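Local coordinates for ribonuclease VapC (PDB 5K8J), which probably acts as a magnesium-dependent ribonuclease of the PIN-domain family, serving as the toxic component of a toxin-antitoxin system, at residues 54-57 against 58-61; 60-63 against 64-68. All blocks are in the same frame, centred on the assembly; numbering follows the deposited sequence. Where two conformers were deposited one is given.

Contact 1. Residues 54-57 against 58-61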
loop_
_atom_site.group_PDB
_atom_site.type_symbol
_atom_site.label_atom_id
_atom_site.label_comp_id
_atom_site.label_asym_id
_atom_site.label_seq_id
_atom_site.Cartn_x
_atom_site.Cartn_y
_atom_site.Cartn_z
ATOM N N LEU B 54 38.594 11.606 12.821
ATOM C CA LEU B 54 38.540 11.818 11.372
ATOM C C LEU B 54 37.325 11.147 10.760
ATOM O O LEU B 54 36.707 11.693 9.839
ATOM C CB LEU B 54 39.818 11.317 10.707
ATOM C CG LEU B 54 41.000 12.244 10.931
ATOM C CD1 LEU B 54 42.211 11.587 10.365
ATOM C CD2 LEU B 54 40.767 13.595 10.254
ATOM N N ARG B 55 36.937 9.973 11.265
ATOM C CA ARG B 55 35.756 9.326 10.714
ATOM C C ARG B 55 34.499 10.143 10.996
ATOM O O ARG B 55 33.607 10.240 10.151
ATOM C CB ARG B 55 35.635 7.904 11.256
ATOM C CG ARG B 55 36.685 6.973 10.656
ATOM C CD ARG B 55 36.543 5.528 11.115
ATOM N NE ARG B 55 37.398 4.686 10.265
ATOM C CZ ARG B 55 38.057 3.601 10.655
ATOM N NH1 ARG B 55 38.004 3.183 11.906
ATOM N NH2 ARG B 55 38.783 2.923 9.767
ATOM N N ARG B 56 34.407 10.730 12.187
ATOM C CA ARG B 56 33.262 11.561 12.523
ATOM C C ARG B 56 33.165 12.765 11.597
ATOM O O ARG B 56 32.080 13.068 11.076
ATOM C CB ARG B 56 33.403 12.038 13.980
ATOM C CG ARG B 56 32.296 12.961 14.491
ATOM C CD ARG B 56 31.035 12.192 14.792
ATOM N NE ARG B 56 30.210 12.057 13.597
ATOM C CZ ARG B 56 29.292 11.121 13.401
ATOM N NH1 ARG B 56 29.093 10.154 14.290
ATOM N NH2 ARG B 56 28.596 11.123 12.280
ATOM N N SER B 57 34.269 13.507 11.449
ATOM C CA SER B 57 34.235 14.739 10.664
ATOM C C SER B 57 33.930 14.446 9.198
ATOM O O SER B 57 33.167 15.184 8.565
ATOM C CB SER B 57 35.551 15.512 10.803
ATOM O OG SER B 57 36.670 14.771 10.363
ATOM N N ARG B 58 34.523 13.382 8.645
ATOM C CA ARG B 58 34.312 13.054 7.237
ATOM C C ARG B 58 32.913 12.499 7.011
ATOM O O ARG B 58 32.264 12.836 6.015
ATOM C CB ARG B 58 35.394 12.076 6.760
ATOM C CG ARG B 58 36.805 12.733 6.829
ATOM C CD ARG B 58 37.944 11.769 6.577
ATOM N NE ARG B 58 37.759 11.196 5.266
ATOM C CZ ARG B 58 38.257 11.684 4.140
ATOM N NH1 ARG B 58 39.062 12.742 4.132
ATOM N NH2 ARG B 58 37.945 11.083 3.006
ATOM N N LEU B 59 32.408 11.679 7.934
ATOM C CA LEU B 59 31.039 11.219 7.795
ATOM C C LEU B 59 30.075 12.386 7.894
ATOM O O LEU B 59 29.073 12.431 7.166
ATOM C CB LEU B 59 30.710 10.150 8.842
ATOM C CG LEU B 59 29.272 9.598 8.819
ATOM C CD1 LEU B 59 28.916 9.003 7.459
ATOM C CD2 LEU B 59 29.044 8.541 9.922
ATOM N N ASP B 60 30.378 13.357 8.758
ATOM C CA ASP B 60 29.476 14.486 8.928
ATOM C C ASP B 60 29.359 15.285 7.635
ATOM O O ASP B 60 28.250 15.660 7.243
ATOM C CB ASP B 60 29.930 15.380 10.085
ATOM C CG ASP B 60 29.630 14.772 11.457
ATOM O OD1 ASP B 60 30.211 15.314 12.434
ATOM O OD2 ASP B 60 28.869 13.798 11.541
ATOM N N VAL B 61 30.465 15.489 6.922
ATOM C CA VAL B 61 30.374 16.191 5.636
ATOM C C VAL B 61 29.563 15.370 4.636
ATOM O O VAL B 61 28.721 15.914 3.916
ATOM C CB VAL B 61 31.772 16.571 5.089
ATOM C CG1 VAL B 61 32.513 17.474 6.070
ATOM C CG2 VAL B 61 32.612 15.388 4.802
#
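Arg56 and Asp60, one helical turn apart, form a salt bridge along the surface of helix 49-65. The principal bond runs from Arg56 NH2 to Asp60 OD2 at 2.8 Å, supplemented by a weak one from Arg56 NE to the same oxygen at 3.0 Å. OD2 thus receives two guanidinium N-H groups, while Asp60 OD1 has a weak share in NE. The two planes are only 20° apart, yet the pairing is not flat: NH2 meets OD2 on its syn side, 29° out of the carboxylate plane. Bends at chi2 (76°) and chi3 turn the Arg56 chain along the helix and bring its guanidinium back to Asp60. Leu59 CD2 approaches the same NH2 obliquely, at 3.5 Å, so a methyl group packs beside the ion pair.

The other terminal nitrogen, NH1, makes a salt bridge to Glu42 OE1 and a hydrogen bond to Tyr46 OH, which would help fix the rotation of the guanidinium.

Main-chain groups are satisfied by the regular i to i+4 ladder. Arg58 N donates to Leu54 O at 3.0 Å, Leu59 N to Arg55 O at 2.9 Å and Val61 N to Ser57 O at 3.2 Å; Asp60 N likewise bonds to Arg56 O. The aliphatic start of Arg58 runs beside that first acceptor, with CG 3.2 Å from Leu54 O, before its polar end departs for other partners: NE bonds to Arg14 O, and NH1 to backbone oxygens of Leu62 and Pro66 of the VapB antitoxin chain.

In the fold, Leu59 packs on Leu41 and Val45 of helix 35-45, Arg58 reaches helix 7-15, and Leu54, Ser57 and Val61 lie against VapB, placing this turn of helix 49-65 between the toxin's own helices and its antitoxin.

Contact 2. Residues 60-63 against 64-68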
loop_
_atom_site.group_PDB
_atom_site.type_symbol
_atom_site.label_atom_id
_atom_site.label_comp_id
_atom_site.label_asym_id
_atom_site.label_seq_id
_atom_site.Cartn_x
_atom_site.Cartn_y
_atom_site.Cartn_z
ATOM N N ASP B 60 30.378 13.357 8.758
ATOM C CA ASP B 60 29.476 14.486 8.928
ATOM C C ASP B 60 29.359 15.285 7.635
ATOM O O ASP B 60 28.250 15.660 7.243
ATOM C CB ASP B 60 29.930 15.380 10.085
ATOM C CG ASP B 60 29.630 14.772 11.457
ATOM O OD1 ASP B 60 30.211 15.314 12.434
ATOM O OD2 ASP B 60 28.869 13.798 11.541
ATOM N N VAL B 61 30.465 15.489 6.922
ATOM C CA VAL B 61 30.374 16.191 5.636
ATOM C C VAL B 61 29.563 15.370 4.636
ATOM O O VAL B 61 28.721 15.914 3.916
ATOM C CB VAL B 61 31.772 16.571 5.089
ATOM C CG1 VAL B 61 32.513 17.474 6.070
ATOM C CG2 VAL B 61 32.612 15.388 4.802
HETATM N N MSE B 62 29.758 14.053 4.597
HETATM C CA MSE B 62 28.955 13.200 3.713
HETATM C C MSE B 62 27.477 13.282 4.008
HETATM O O MSE B 62 26.641 13.335 3.100
HETATM C CB MSE B 62 29.390 11.741 3.811
HETATM C CG MSE B 62 30.824 11.521 3.406
HETATM SE SE MSE B 62 31.348 9.704 3.743
HETATM C CE MSE B 62 30.040 8.977 2.551
ATOM N N LEU B 63 27.122 13.199 5.287
ATOM C CA LEU B 63 25.711 13.212 5.636
ATOM C C LEU B 63 25.083 14.577 5.425
ATOM O O LEU B 63 23.872 14.668 5.231
ATOM C CB LEU B 63 25.525 12.788 7.091
ATOM C CG LEU B 63 25.891 11.338 7.405
ATOM C CD1 LEU B 63 25.668 11.047 8.884
ATOM C CD2 LEU B 63 25.095 10.359 6.600
ATOM N N LYS B 64 25.869 15.637 5.444
ATOM C CA LYS B 64 25.317 16.952 5.145
ATOM C C LYS B 64 24.913 17.035 3.675
ATOM O O LYS B 64 23.816 17.503 3.346
ATOM C CB LYS B 64 26.326 18.039 5.497
ATOM C CG LYS B 64 25.832 19.447 5.227
ATOM C CD LYS B 64 26.869 20.479 5.672
ATOM C CE LYS B 64 26.772 21.789 4.882
ATOM N NZ LYS B 64 27.931 22.707 5.144
ATOM N N VAL B 65 25.752 16.520 2.785
ATOM C CA VAL B 65 25.540 16.693 1.344
ATOM C C VAL B 65 24.619 15.629 0.765
ATOM O O VAL B 65 23.768 15.935 -0.080
ATOM C CB VAL B 65 26.888 16.679 0.614
ATOM C CG1 VAL B 65 26.677 16.791 -0.883
ATOM C CG2 VAL B 65 27.754 17.829 1.114
ATOM N N LEU B 66 24.827 14.389 1.135
ATOM C CA LEU B 66 24.141 13.293 0.469
ATOM C C LEU B 66 22.722 13.168 0.992
ATOM O O LEU B 66 22.482 13.250 2.206
ATOM C CB LEU B 66 24.852 11.966 0.688
ATOM C CG LEU B 66 26.253 11.876 0.083
ATOM C CD1 LEU B 66 26.835 10.522 0.384
ATOM C CD2 LEU B 66 26.270 12.120 -1.434
ATOM N N PRO B 67 21.758 12.966 0.105
ATOM C CA PRO B 67 20.402 12.712 0.571
ATOM C C PRO B 67 20.247 11.274 1.047
ATOM O O PRO B 67 20.812 10.347 0.463
ATOM C CB PRO B 67 19.560 12.985 -0.677
ATOM C CG PRO B 67 20.445 12.585 -1.773
ATOM C CD PRO B 67 21.831 13.016 -1.363
ATOM N N VAL B 68 19.516 11.096 2.146
ATOM C CA VAL B 68 19.360 9.798 2.806
ATOM C C VAL B 68 17.955 9.238 2.552
ATOM O O VAL B 68 16.938 9.943 2.701
ATOM C CB VAL B 68 19.676 9.925 4.299
ATOM C CG1 VAL B 68 19.334 8.660 5.032
ATOM C CG2 VAL B 68 21.164 10.237 4.459
#
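Leu66 N and Met62 O meet between two flat peptide groups, Val65-Leu66 and Met62-Leu63, which join through N-H and C=O with no stacking. Leu66 N lies 2.9 Å from Met62 O, with a C=O...N angle of 161° and an N-H...O angle of 164°, a nearly straight bond that marks the final helical turn. Val65 N gives Met62 O only a weak second bond, at 3.3 Å. Val61 O is similarly shared: it accepts from Val65 N at 3.2 Å and weakly from Lys64 N, whose main bond goes to Asp60 O at 3.0 Å. This mixture of i+4 bonds with weak i+3 bonds accompanies the end of the helix, where Leu66 is the first residue to leave helical backbone angles.

Side-chain packing follows the same pairing. Met62, present as selenomethionine, and Leu66 point the same way and lie side by side, CE of the former 4.2 Å from CD1 of the latter. The chi3 of 61° bends the Met62 tip, carrying CE to that methyl group. Nearer the backbone, Leu66 CB sits 3.3 Å from Met62 O, so the leucine stem flanks the carbonyl that binds its own N-H. A looser apolar touch, Leu63 CD2 to Val68 CG2 at 4.5 Å, spans the turn between helix and strand.

Together these contacts close helix 49-65 and lead the chain into strand 68-69, which is next to strand 31-34 and outermost on that side of this chain's parallel sheet; there Val68 also makes backbone hydrogen bonds to a VapB chain. Met62 packs on Leu13 and Arg14 of helix 7-15, and Leu63 on Leu33 and on Arg38 and Glu42 of helix 35-45. Antitoxin contributes from two VapB chains: Leu66 meets Ile55 of one, and Val68 N bonds to Asp44 of the other.

Both contacts belong to helix 49-65 of the PIN domain, with centres about 10 Å apart and on the same side of the chain's centre. Contact 1 comes first along the sequence and lies within the helix; contact 2 follows, sharing Asp60 and Val61, and carries the chain past the helix end into strand 68-69. Their backbone ladders are therefore continuous. Helices 7-15 and 35-45 back both contacts, while VapB reaches both from outside the chain, so this helix and its exit form a long antitoxin-facing surface. Contact 1 lies away from the predicted magnesium site; in contact 2, the Met62 side chain is about 11 Å from that of Asp6.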